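Local coordinates for enoyl-[acyl-carrier-protein] reductase [FMN] (Thermotoga maritima, PDB 5GVJ) that probably reduces enoyl-acyl-carrier-protein intermediates with NADH in fatty acid synthesis, as an FMN-dependent TIM-barrel oxidoreductase of the FabK type, at residues G69-D80 against V93-Y104; Y208-I217 against F275-E286. The protein carries 1 engineered substitution. One frame throughout, in Å; residues are numbered along the deposited sequence.

Interaction 1. Residues G69-D80 against V93-Y104; sequences GVNIILVSPWAD and VVTFGAGNPTKY
With CG swung away from the backbone N (chi1 180°), N71 holds its amide beside the neighbouring strand, where T95 sets OG1 between its own N and carbonyl carbon (chi1 68°); the two side chains cross at about a right angle. T95 OG1 donates to N71 OD1 over 2.8 Å, meeting a lone pair in the amide plane. Hydroxyl and amide suit this buried place because each gives the other a polar partner. The pair lies on the sheet face opposite I72 and F96, with the N71 side chain about 5 Å from G21 and that of T95 about 5 Å from Q191, residues that bind FMN in another structure of this protein.

Strands 69-73 and 93-97 run parallel, their axes inclined by 24°, and form, with helix 79-88 between them, one beta-alpha-beta unit of the TIM barrel. Backbone bonds hold them in regular register, such as I72 N to T95 O at 2.9 Å. On the face turned to helix 79-88, branched I72 lies alongside F96. V94 CG1 and P101 CB, from the ring's own segment, cover opposite faces of F96, both toward the rim.

Past the strand ends, L74 CD2 comes 3.5 Å from F96 CD1, and the same methyl lies in the plane of the Y104 ring, at its edge, 3.7 Å from Y104 CE2. A water donates to L74 O at 2.9 Å and bonds Y104 OH at 3.0 Å.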
loop_
_atom_site.group_PDB
_atom_site.type_symbol
_atom_site.label_atom_id
_atom_site.label_comp_id
_atom_site.label_asym_id
_atom_site.label_seq_id
_atom_site.Cartn_x
_atom_site.Cartn_y
_atom_site.Cartn_z
ATOM N N GLY A 69 8.083 -21.147 -12.707
ATOM C CA GLY A 69 6.647 -21.274 -12.621
ATOM C C GLY A 69 5.972 -21.023 -13.957
ATOM O O GLY A 69 6.571 -20.510 -14.915
ATOM N N VAL A 70 4.706 -21.429 -14.014
ATOM C CA VAL A 70 3.791 -21.086 -15.092
ATOM C C VAL A 70 2.563 -20.446 -14.459
ATOM O O VAL A 70 1.964 -21.022 -13.542
ATOM C CB VAL A 70 3.374 -22.310 -15.926
ATOM C CG1 VAL A 70 2.242 -21.926 -16.869
ATOM C CG2 VAL A 70 4.567 -22.865 -16.717
ATOM N N ASN A 71 2.194 -19.266 -14.945
ATOM C CA ASN A 71 0.968 -18.604 -14.523
ATOM C C ASN A 71 -0.166 -18.957 -15.477
ATOM O O ASN A 71 -0.039 -18.795 -16.692
ATOM C CB ASN A 71 1.153 -17.087 -14.472
ATOM C CG ASN A 71 -0.109 -16.366 -14.040
ATOM O OD1 ASN A 71 -0.583 -16.547 -12.914
ATOM N ND2 ASN A 71 -0.666 -15.558 -14.932
ATOM N N ILE A 72 -1.280 -19.418 -14.921
ATOM C CA ILE A 72 -2.442 -19.826 -15.699
ATOM C C ILE A 72 -3.591 -18.882 -15.370
ATOM O O ILE A 72 -3.878 -18.639 -14.191
ATOM C CB ILE A 72 -2.816 -21.288 -15.397
ATOM C CG1 ILE A 72 -1.736 -22.218 -15.964
ATOM C CG2 ILE A 72 -4.201 -21.623 -15.945
ATOM C CD1 ILE A 72 -1.963 -23.659 -15.665
ATOM N N ILE A 73 -4.235 -18.343 -16.404
ATOM C CA ILE A 73 -5.411 -17.493 -16.232
ATOM C C ILE A 73 -6.662 -18.364 -16.259
ATOM O O ILE A 73 -6.953 -19.018 -17.268
ATOM C CB ILE A 73 -5.483 -16.406 -17.312
ATOM C CG1 ILE A 73 -4.220 -15.546 -17.288
ATOM C CG2 ILE A 73 -6.716 -15.544 -17.085
ATOM C CD1 ILE A 73 -4.000 -14.856 -15.968
ATOM N N LEU A 74 -7.419 -18.341 -15.161
ATOM C CA LEU A 74 -8.517 -19.286 -14.979
ATOM C C LEU A 74 -9.629 -19.092 -15.999
ATOM O O LEU A 74 -10.322 -20.057 -16.341
ATOM C CB LEU A 74 -9.072 -19.160 -13.563
ATOM C CG LEU A 74 -8.141 -19.673 -12.465
ATOM C CD1 LEU A 74 -8.600 -19.160 -11.115
ATOM C CD2 LEU A 74 -8.072 -21.204 -12.468
ATOM N N VAL A 75 -9.822 -17.863 -16.494
ATOM C CA VAL A 75 -10.879 -17.590 -17.467
ATOM C C VAL A 75 -10.473 -17.932 -18.891
ATOM O O VAL A 75 -11.294 -17.805 -19.808
ATOM C CB VAL A 75 -11.320 -16.113 -17.387
ATOM C CG1 VAL A 75 -11.755 -15.770 -15.973
ATOM C CG2 VAL A 75 -10.202 -15.194 -17.824
ATOM N N SER A 76 -9.240 -18.367 -19.110
ATOM C CA SER A 76 -8.838 -18.766 -20.448
ATOM C C SER A 76 -9.648 -19.982 -20.896
ATOM O O SER A 76 -9.910 -20.886 -20.095
ATOM C CB SER A 76 -7.344 -19.085 -20.489
ATOM O OG SER A 76 -7.038 -19.898 -21.612
ATOM N N PRO A 77 -10.064 -20.032 -22.162
ATOM C CA PRO A 77 -10.742 -21.240 -22.663
ATOM C C PRO A 77 -9.885 -22.490 -22.597
ATOM O O PRO A 77 -10.433 -23.599 -22.624
ATOM C CB PRO A 77 -11.080 -20.880 -24.118
ATOM C CG PRO A 77 -10.132 -19.793 -24.470
ATOM C CD PRO A 77 -9.905 -19.008 -23.209
ATOM N N TRP A 78 -8.561 -22.354 -22.522
ATOM C CA TRP A 78 -7.664 -23.503 -22.503
ATOM C C TRP A 78 -7.159 -23.833 -21.101
ATOM O O TRP A 78 -6.147 -24.531 -20.965
ATOM C CB TRP A 78 -6.477 -23.262 -23.435
ATOM C CG TRP A 78 -6.840 -23.035 -24.875
ATOM C CD1 TRP A 78 -7.002 -21.831 -25.507
ATOM C CD2 TRP A 78 -7.065 -24.041 -25.869
ATOM N NE1 TRP A 78 -7.319 -22.029 -26.830
ATOM C CE2 TRP A 78 -7.362 -23.376 -27.078
ATOM C CE3 TRP A 78 -7.046 -25.439 -25.856
ATOM C CZ2 TRP A 78 -7.641 -24.064 -28.259
ATOM C CZ3 TRP A 78 -7.320 -26.122 -27.037
ATOM C CH2 TRP A 78 -7.616 -25.432 -28.217
ATOM N N ALA A 79 -7.854 -23.369 -20.059
ATOM C CA ALA A 79 -7.308 -23.459 -18.706
ATOM C C ALA A 79 -7.119 -24.910 -18.270
ATOM O O ALA A 79 -6.046 -25.277 -17.770
ATOM C CB ALA A 79 -8.207 -22.701 -17.724
ATOM N N ASP A 80 -8.149 -25.749 -18.440
ATOM C CA ASP A 80 -8.024 -27.169 -18.106
ATOM C C ASP A 80 -6.821 -27.796 -18.803
ATOM O O ASP A 80 -6.003 -28.479 -18.175
ATOM C CB ASP A 80 -9.289 -27.941 -18.502
ATOM C CG ASP A 80 -10.538 -27.434 -17.824
ATOM O OD1 ASP A 80 -11.611 -27.528 -18.461
ATOM O OD2 ASP A 80 -10.467 -26.964 -16.663
ATOM N N VAL A 93 6.165 -25.254 -10.304
ATOM C CA VAL A 93 5.370 -24.243 -9.606
ATOM C C VAL A 93 4.307 -23.724 -10.562
ATOM O O VAL A 93 4.615 -23.385 -11.708
ATOM C CB VAL A 93 6.232 -23.066 -9.107
ATOM C CG1 VAL A 93 5.359 -22.070 -8.319
ATOM C CG2 VAL A 93 7.403 -23.563 -8.267
ATOM N N VAL A 94 3.058 -23.658 -10.105
ATOM C CA VAL A 94 1.987 -23.071 -10.901
ATOM C C VAL A 94 1.303 -21.986 -10.081
ATOM O O VAL A 94 0.894 -22.228 -8.939
ATOM C CB VAL A 94 0.977 -24.126 -11.394
ATOM C CG1 VAL A 94 -0.196 -23.456 -12.109
ATOM C CG2 VAL A 94 1.677 -25.087 -12.365
ATOM N N THR A 95 1.217 -20.785 -10.649
ATOM C CA THR A 95 0.418 -19.704 -10.090
ATOM C C THR A 95 -0.856 -19.580 -10.907
ATOM O O THR A 95 -0.919 -20.010 -12.062
ATOM C CB THR A 95 1.163 -18.355 -10.082
ATOM O OG1 THR A 95 1.359 -17.873 -11.415
ATOM C CG2 THR A 95 2.506 -18.456 -9.377
ATOM N N PHE A 96 -1.883 -19.000 -10.284
ATOM C CA PHE A 96 -3.176 -18.813 -10.922
ATOM C C PHE A 96 -3.608 -17.365 -10.787
ATOM O O PHE A 96 -3.292 -16.698 -9.797
ATOM C CB PHE A 96 -4.258 -19.706 -10.303
ATOM C CG PHE A 96 -4.138 -21.153 -10.665
ATOM C CD1 PHE A 96 -4.655 -21.625 -11.860
ATOM C CD2 PHE A 96 -3.525 -22.050 -9.802
ATOM C CE1 PHE A 96 -4.561 -22.967 -12.193
ATOM C CE2 PHE A 96 -3.424 -23.382 -10.127
ATOM C CZ PHE A 96 -3.947 -23.845 -11.327
ATOM N N GLY A 97 -4.339 -16.880 -11.790
ATOM C CA GLY A 97 -4.971 -15.587 -11.700
ATOM C C GLY A 97 -6.424 -15.663 -12.128
ATOM O O GLY A 97 -6.853 -16.599 -12.808
ATOM N N ALA A 98 -7.183 -14.649 -11.701
ATOM C CA ALA A 98 -8.564 -14.417 -12.142
ATOM C C ALA A 98 -9.529 -15.442 -11.547
ATOM O O ALA A 98 -10.279 -16.106 -12.264
ATOM C CB ALA A 98 -8.674 -14.384 -13.671
ATOM N N GLY A 99 -9.510 -15.568 -10.221
ATOM C CA GLY A 99 -10.571 -16.300 -9.572
ATOM C C GLY A 99 -10.044 -17.362 -8.639
ATOM O O GLY A 99 -8.919 -17.278 -8.127
ATOM N N ASN A 100 -10.881 -18.371 -8.426
ATOM C CA ASN A 100 -10.630 -19.408 -7.440
ATOM C C ASN A 100 -10.180 -20.668 -8.159
ATOM O O ASN A 100 -10.977 -21.247 -8.915
ATOM C CB ASN A 100 -11.899 -19.674 -6.634
ATOM C CG ASN A 100 -11.673 -20.612 -5.476
ATOM O OD1 ASN A 100 -10.715 -21.390 -5.455
ATOM N ND2 ASN A 100 -12.563 -20.544 -4.489
ATOM N N PRO A 101 -8.934 -21.135 -7.961
ATOM C CA PRO A 101 -8.443 -22.282 -8.740
ATOM C C PRO A 101 -8.576 -23.596 -7.991
ATOM O O PRO A 101 -7.843 -24.551 -8.269
ATOM C CB PRO A 101 -6.971 -21.928 -8.966
ATOM C CG PRO A 101 -6.592 -21.247 -7.663
ATOM C CD PRO A 101 -7.862 -20.548 -7.140
ATOM N N THR A 102 -9.499 -23.638 -7.028
ATOM C CA THR A 102 -9.621 -24.792 -6.146
ATOM C C THR A 102 -9.759 -26.085 -6.936
ATOM O O THR A 102 -9.197 -27.117 -6.554
ATOM C CB THR A 102 -10.822 -24.608 -5.216
ATOM O OG1 THR A 102 -10.542 -23.560 -4.275
ATOM C CG2 THR A 102 -11.141 -25.904 -4.477
ATOM N N LYS A 103 -10.481 -26.041 -8.058
ATOM C CA LYS A 103 -10.765 -27.259 -8.808
ATOM C C LYS A 103 -9.503 -27.927 -9.340
ATOM O O LYS A 103 -9.536 -29.118 -9.669
ATOM C CB LYS A 103 -11.708 -26.956 -9.975
ATOM C CG LYS A 103 -11.045 -26.211 -11.134
ATOM C CD LYS A 103 -12.074 -25.698 -12.141
ATOM C CE LYS A 103 -12.920 -26.836 -12.707
ATOM N NZ LYS A 103 -12.149 -27.756 -13.610
ATOM N N TYR A 104 -8.393 -27.198 -9.437
ATOM C CA TYR A 104 -7.163 -27.769 -9.976
ATOM C C TYR A 104 -6.130 -28.115 -8.917
ATOM O O TYR A 104 -5.158 -28.812 -9.231
ATOM C CB TYR A 104 -6.501 -26.794 -10.948
ATOM C CG TYR A 104 -7.326 -26.409 -12.138
ATOM C CD1 TYR A 104 -7.803 -27.369 -13.019
ATOM C CD2 TYR A 104 -7.595 -25.076 -12.404
ATOM C CE1 TYR A 104 -8.547 -27.010 -14.120
ATOM C CE2 TYR A 104 -8.331 -24.706 -13.500
ATOM C CZ TYR A 104 -8.803 -25.674 -14.362
ATOM O OH TYR A 104 -9.534 -25.292 -15.465
HETATM O O HOH W 1 -10.776 -22.617 -15.083
#

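Interaction 2. Residues Y208-I217 against F275-E286. Engineered in segment 275-286: A276 (natural residue Met). With NA (sodium ion), chain C.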
loop_
_atom_site.group_PDB
_atom_site.type_symbol
_atom_site.label_atom_id
_atom_site.label_comp_id
_atom_site.label_asym_id
_atom_site.label_seq_id
_atom_site.Cartn_x
_atom_site.Cartn_y
_atom_site.Cartn_z
ATOM N N TYR A 208 7.764 0.091 -24.480
ATOM C CA TYR A 208 7.204 -0.336 -23.202
ATOM C C TYR A 208 8.179 -0.036 -22.073
ATOM O O TYR A 208 7.803 0.545 -21.049
ATOM C CB TYR A 208 6.880 -1.828 -23.263
ATOM C CG TYR A 208 5.760 -2.301 -22.370
ATOM C CD1 TYR A 208 5.905 -2.328 -20.985
ATOM C CD2 TYR A 208 4.568 -2.756 -22.913
ATOM C CE1 TYR A 208 4.871 -2.780 -20.164
ATOM C CE2 TYR A 208 3.535 -3.210 -22.104
ATOM C CZ TYR A 208 3.692 -3.220 -20.731
ATOM O OH TYR A 208 2.667 -3.674 -19.932
ATOM N N LYS A 209 9.451 -0.394 -22.264
ATOM C CA LYS A 209 10.466 -0.127 -21.249
ATOM C C LYS A 209 10.636 1.372 -21.016
ATOM O O LYS A 209 10.717 1.831 -19.868
ATOM C CB LYS A 209 11.793 -0.766 -21.662
ATOM C CG LYS A 209 11.736 -2.301 -21.710
ATOM C CD LYS A 209 13.083 -2.902 -22.085
ATOM C CE LYS A 209 12.996 -4.420 -22.302
ATOM N NZ LYS A 209 14.335 -4.958 -22.642
ATOM N N GLU A 210 10.676 2.153 -22.096
ATOM C CA GLU A 210 10.870 3.593 -21.961
ATOM C C GLU A 210 9.707 4.234 -21.213
ATOM O O GLU A 210 9.904 5.174 -20.437
ATOM C CB GLU A 210 11.032 4.236 -23.343
ATOM C CG GLU A 210 12.300 3.821 -24.100
ATOM C CD GLU A 210 12.228 4.106 -25.608
ATOM O OE1 GLU A 210 13.143 3.660 -26.347
ATOM O OE2 GLU A 210 11.256 4.768 -26.051
ATOM N N LYS A 211 8.482 3.760 -21.453
ATOM C CA LYS A 211 7.335 4.336 -20.759
ATOM C C LYS A 211 7.386 4.047 -19.263
ATOM O O LYS A 211 7.038 4.911 -18.450
ATOM C CB LYS A 211 6.029 3.824 -21.372
ATOM C CG LYS A 211 5.780 4.397 -22.762
ATOM C CD LYS A 211 5.595 5.912 -22.674
ATOM C CE LYS A 211 6.143 6.624 -23.916
ATOM N NZ LYS A 211 5.115 7.439 -24.627
ATOM N N ILE A 212 7.831 2.851 -18.877
ATOM C CA ILE A 212 7.968 2.530 -17.455
ATOM C C ILE A 212 8.987 3.455 -16.800
ATOM O O ILE A 212 8.751 4.015 -15.722
ATOM C CB ILE A 212 8.355 1.054 -17.274
ATOM C CG1 ILE A 212 7.189 0.141 -17.682
ATOM C CG2 ILE A 212 8.824 0.783 -15.828
ATOM C CD1 ILE A 212 7.555 -1.347 -17.715
ATOM N N VAL A 213 10.144 3.615 -17.444
ATOM C CA VAL A 213 11.181 4.500 -16.929
ATOM C C VAL A 213 10.634 5.909 -16.740
ATOM O O VAL A 213 10.823 6.532 -15.690
ATOM C CB VAL A 213 12.396 4.493 -17.874
ATOM C CG1 VAL A 213 13.300 5.672 -17.588
ATOM C CG2 VAL A 213 13.155 3.177 -17.744
ATOM N N LYS A 214 9.945 6.431 -17.754
ATOM C CA LYS A 214 9.508 7.823 -17.689
ATOM C C LYS A 214 8.331 7.999 -16.743
ATOM O O LYS A 214 8.149 9.084 -16.184
ATOM C CB LYS A 214 9.132 8.323 -19.085
ATOM C CG LYS A 214 10.321 8.579 -20.004
ATOM C CD LYS A 214 9.836 8.923 -21.410
ATOM C CE LYS A 214 10.967 9.472 -22.278
ATOM N NZ LYS A 214 11.797 8.389 -22.862
ATOM N N ALA A 215 7.529 6.954 -16.550
ATOM C CA ALA A 215 6.293 7.080 -15.789
ATOM C C ALA A 215 6.579 7.406 -14.328
ATOM O O ALA A 215 7.511 6.864 -13.728
ATOM C CB ALA A 215 5.485 5.786 -15.871
ATOM N N SER A 216 5.759 8.289 -13.753
ATOM C CA SER A 216 5.814 8.612 -12.334
ATOM C C SER A 216 4.839 7.734 -11.549
ATOM O O SER A 216 4.102 6.922 -12.111
ATOM C CB SER A 216 5.472 10.082 -12.113
ATOM O OG SER A 216 4.083 10.256 -12.311
ATOM N N ILE A 217 4.795 7.925 -10.223
ATOM C CA ILE A 217 3.888 7.129 -9.397
ATOM C C ILE A 217 2.425 7.463 -9.670
ATOM O O ILE A 217 1.536 6.696 -9.278
ATOM C CB ILE A 217 4.207 7.300 -7.896
ATOM C CG1 ILE A 217 4.010 8.757 -7.463
ATOM C CG2 ILE A 217 5.636 6.831 -7.601
ATOM C CD1 ILE A 217 4.325 8.999 -5.981
ATOM N N PHE A 275 -0.991 -0.555 -21.691
ATOM C CA PHE A 275 0.300 -0.690 -21.020
ATOM C C PHE A 275 0.039 -1.009 -19.550
ATOM O O PHE A 275 0.014 -0.124 -18.696
ATOM C CB PHE A 275 1.132 0.570 -21.219
ATOM C CG PHE A 275 1.634 0.725 -22.628
ATOM C CD1 PHE A 275 0.808 1.230 -23.622
ATOM C CD2 PHE A 275 2.919 0.331 -22.964
ATOM C CE1 PHE A 275 1.265 1.359 -24.930
ATOM C CE2 PHE A 275 3.383 0.460 -24.270
ATOM C CZ PHE A 275 2.552 0.972 -25.248
ATOM N N ALA A 276 -0.156 -2.299 -19.268
ATOM C CA ALA A 276 -0.495 -2.800 -17.932
ATOM C C ALA A 276 0.743 -2.742 -17.048
ATOM O O ALA A 276 1.528 -3.689 -16.974
ATOM C CB ALA A 276 -1.032 -4.224 -18.018
ATOM N N VAL A 277 0.932 -1.613 -16.373
ATOM C CA VAL A 277 2.053 -1.448 -15.461
ATOM C C VAL A 277 1.523 -0.853 -14.161
ATOM O O VAL A 277 0.528 -0.119 -14.148
ATOM C CB VAL A 277 3.192 -0.576 -16.064
ATOM C CG1 VAL A 277 3.182 -0.619 -17.594
ATOM C CG2 VAL A 277 3.146 0.832 -15.559
ATOM N N GLY A 278 2.182 -1.205 -13.055
ATOM C CA GLY A 278 1.736 -0.801 -11.740
ATOM C C GLY A 278 2.326 0.525 -11.314
ATOM O O GLY A 278 3.154 1.125 -11.999
ATOM N N GLN A 279 1.877 0.985 -10.140
ATOM C CA GLN A 279 2.362 2.253 -9.618
ATOM C C GLN A 279 3.848 2.201 -9.315
ATOM O O GLN A 279 4.497 3.251 -9.270
ATOM C CB GLN A 279 1.564 2.647 -8.356
ATOM C CG GLN A 279 0.101 2.977 -8.650
ATOM C CD GLN A 279 -0.652 3.465 -7.421
ATOM O OE1 GLN A 279 -0.107 3.493 -6.320
ATOM N NE2 GLN A 279 -1.914 3.856 -7.608
ATOM N N SER A 280 4.412 1.002 -9.138
ATOM C CA SER A 280 5.849 0.932 -8.905
ATOM C C SER A 280 6.668 1.404 -10.101
ATOM O O SER A 280 7.885 1.546 -9.964
ATOM C CB SER A 280 6.280 -0.491 -8.534
ATOM O OG SER A 280 6.195 -1.339 -9.654
ATOM N N ALA A 281 6.051 1.663 -11.259
ATOM C CA ALA A 281 6.822 2.262 -12.352
ATOM C C ALA A 281 7.435 3.593 -11.930
ATOM O O ALA A 281 8.538 3.935 -12.367
ATOM C CB ALA A 281 5.951 2.441 -13.600
ATOM N N GLY A 282 6.772 4.332 -11.038
ATOM C CA GLY A 282 7.342 5.584 -10.566
ATOM C C GLY A 282 8.586 5.426 -9.721
ATOM O O GLY A 282 9.275 6.418 -9.462
ATOM N N LEU A 283 8.885 4.207 -9.283
ATOM C CA LEU A 283 10.099 3.907 -8.546
ATOM C C LEU A 283 11.213 3.407 -9.455
ATOM O O LEU A 283 12.321 3.140 -8.979
ATOM C CB LEU A 283 9.809 2.851 -7.479
ATOM C CG LEU A 283 8.726 3.197 -6.470
ATOM C CD1 LEU A 283 8.379 1.962 -5.636
ATOM C CD2 LEU A 283 9.217 4.352 -5.608
ATOM N N ILE A 284 10.936 3.253 -10.743
ATOM C CA ILE A 284 11.871 2.658 -11.689
ATOM C C ILE A 284 12.379 3.765 -12.604
ATOM O O ILE A 284 11.599 4.395 -13.332
ATOM C CB ILE A 284 11.209 1.524 -12.477
ATOM C CG1 ILE A 284 10.899 0.352 -11.532
ATOM C CG2 ILE A 284 12.099 1.074 -13.640
ATOM C CD1 ILE A 284 9.863 -0.602 -12.083
ATOM N N ASP A 285 13.678 4.022 -12.546
ATOM C CA ASP A 285 14.273 5.102 -13.315
ATOM C C ASP A 285 15.276 4.630 -14.346
ATOM O O ASP A 285 15.878 5.470 -15.031
ATOM C CB ASP A 285 14.943 6.107 -12.383
ATOM C CG ASP A 285 13.956 6.732 -11.446
ATOM O OD1 ASP A 285 12.947 7.284 -11.940
ATOM O OD2 ASP A 285 14.159 6.616 -10.226
ATOM N N GLU A 286 15.480 3.326 -14.482
ATOM C CA GLU A 286 16.371 2.847 -15.530
ATOM C C GLU A 286 16.156 1.356 -15.721
ATOM O O GLU A 286 15.683 0.651 -14.823
ATOM C CB GLU A 286 17.839 3.151 -15.221
ATOM C CG GLU A 286 18.344 2.580 -13.927
ATOM C CD GLU A 286 19.834 2.807 -13.743
ATOM O OE1 GLU A 286 20.605 2.470 -14.665
ATOM O OE2 GLU A 286 20.234 3.334 -12.686
HETATM NA NA NA C . 9.564 5.380 -13.902
HETATM O O HOH W 2 12.718 8.132 -14.815
HETATM O O HOH W 3 10.376 7.191 -12.385
#
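The Y208 ring carries F275 on one face: F275 CD2 sits 3.5 Å from Y208 CD2, displaced toward the rim, and the planes are inclined at 42°, so the two rings meet obliquely. I212 CD1 lies at the edge of the tyrosine ring, in its plane, and V277 CG1 comes within 3.8 Å of Y208 CE1. The broad ring lets Y208 reach from helix 206-214 to residues 275-277, where its hydroxyl makes a weak bond to A276 O at 3.2 Å. A276, the centre of an inverse gamma turn, is an engineered residue, Met in the natural protein.

One turn further along the helix, chi1 of -69° puts I212 CG1 beside the backbone N and leaves CG2 opposite that N, facing I284 CG2 (3.9 Å) and A281 CB (4.0 Å). These compact apolar side chains are in van der Waals contact and back onto a sodium site. The ion is held by five carbonyls: I212 O, V213 O and A215 O from the C-terminal end of the helix, and A281 O and I284 O from the 3-10 turn and its exit, with A281 O at 2.3 Å. A water is the sixth ligand, 2.5 Å from the sodium ion, and donates to D285 OD1. G282 brings its CA within 3.4 Å of S216 C, and a side chain pointing that way would collide, so glycine suits the position. S280 binds FMN in another structure of this protein, and Q279 bonds through NE2 to E149 O and through OE1 to T151 N of the second subunit.

Where carbonyls face one another closely, as V213 O and I284 O do, the cation probably offsets their partial negative charges, and it joins the helix end to the loop that carries S280.

Interaction 1 comes first along the chain and closes before interaction 2 opens. Their centres lie 27 Å apart, on opposite sides of the chain's centre, and their nearest atoms are about 11 Å apart, so they do not touch. Interaction 1 belongs to the eight-stranded parallel sheet, joining neighbouring strands 68-73 and 93-97 by way of helix 79-88. Interaction 2 lies outside that sheet, where helix 206-214 meets the long loop between helices 260-265 and 290-309. Both come near residues that bind FMN in another structure of this protein: N71 and T95 approach G21 and Q191, while 275-286 supplies S280 and lies beside T194 and G144. This is consistent with barrel and sodium-bound loop bordering one cofactor site.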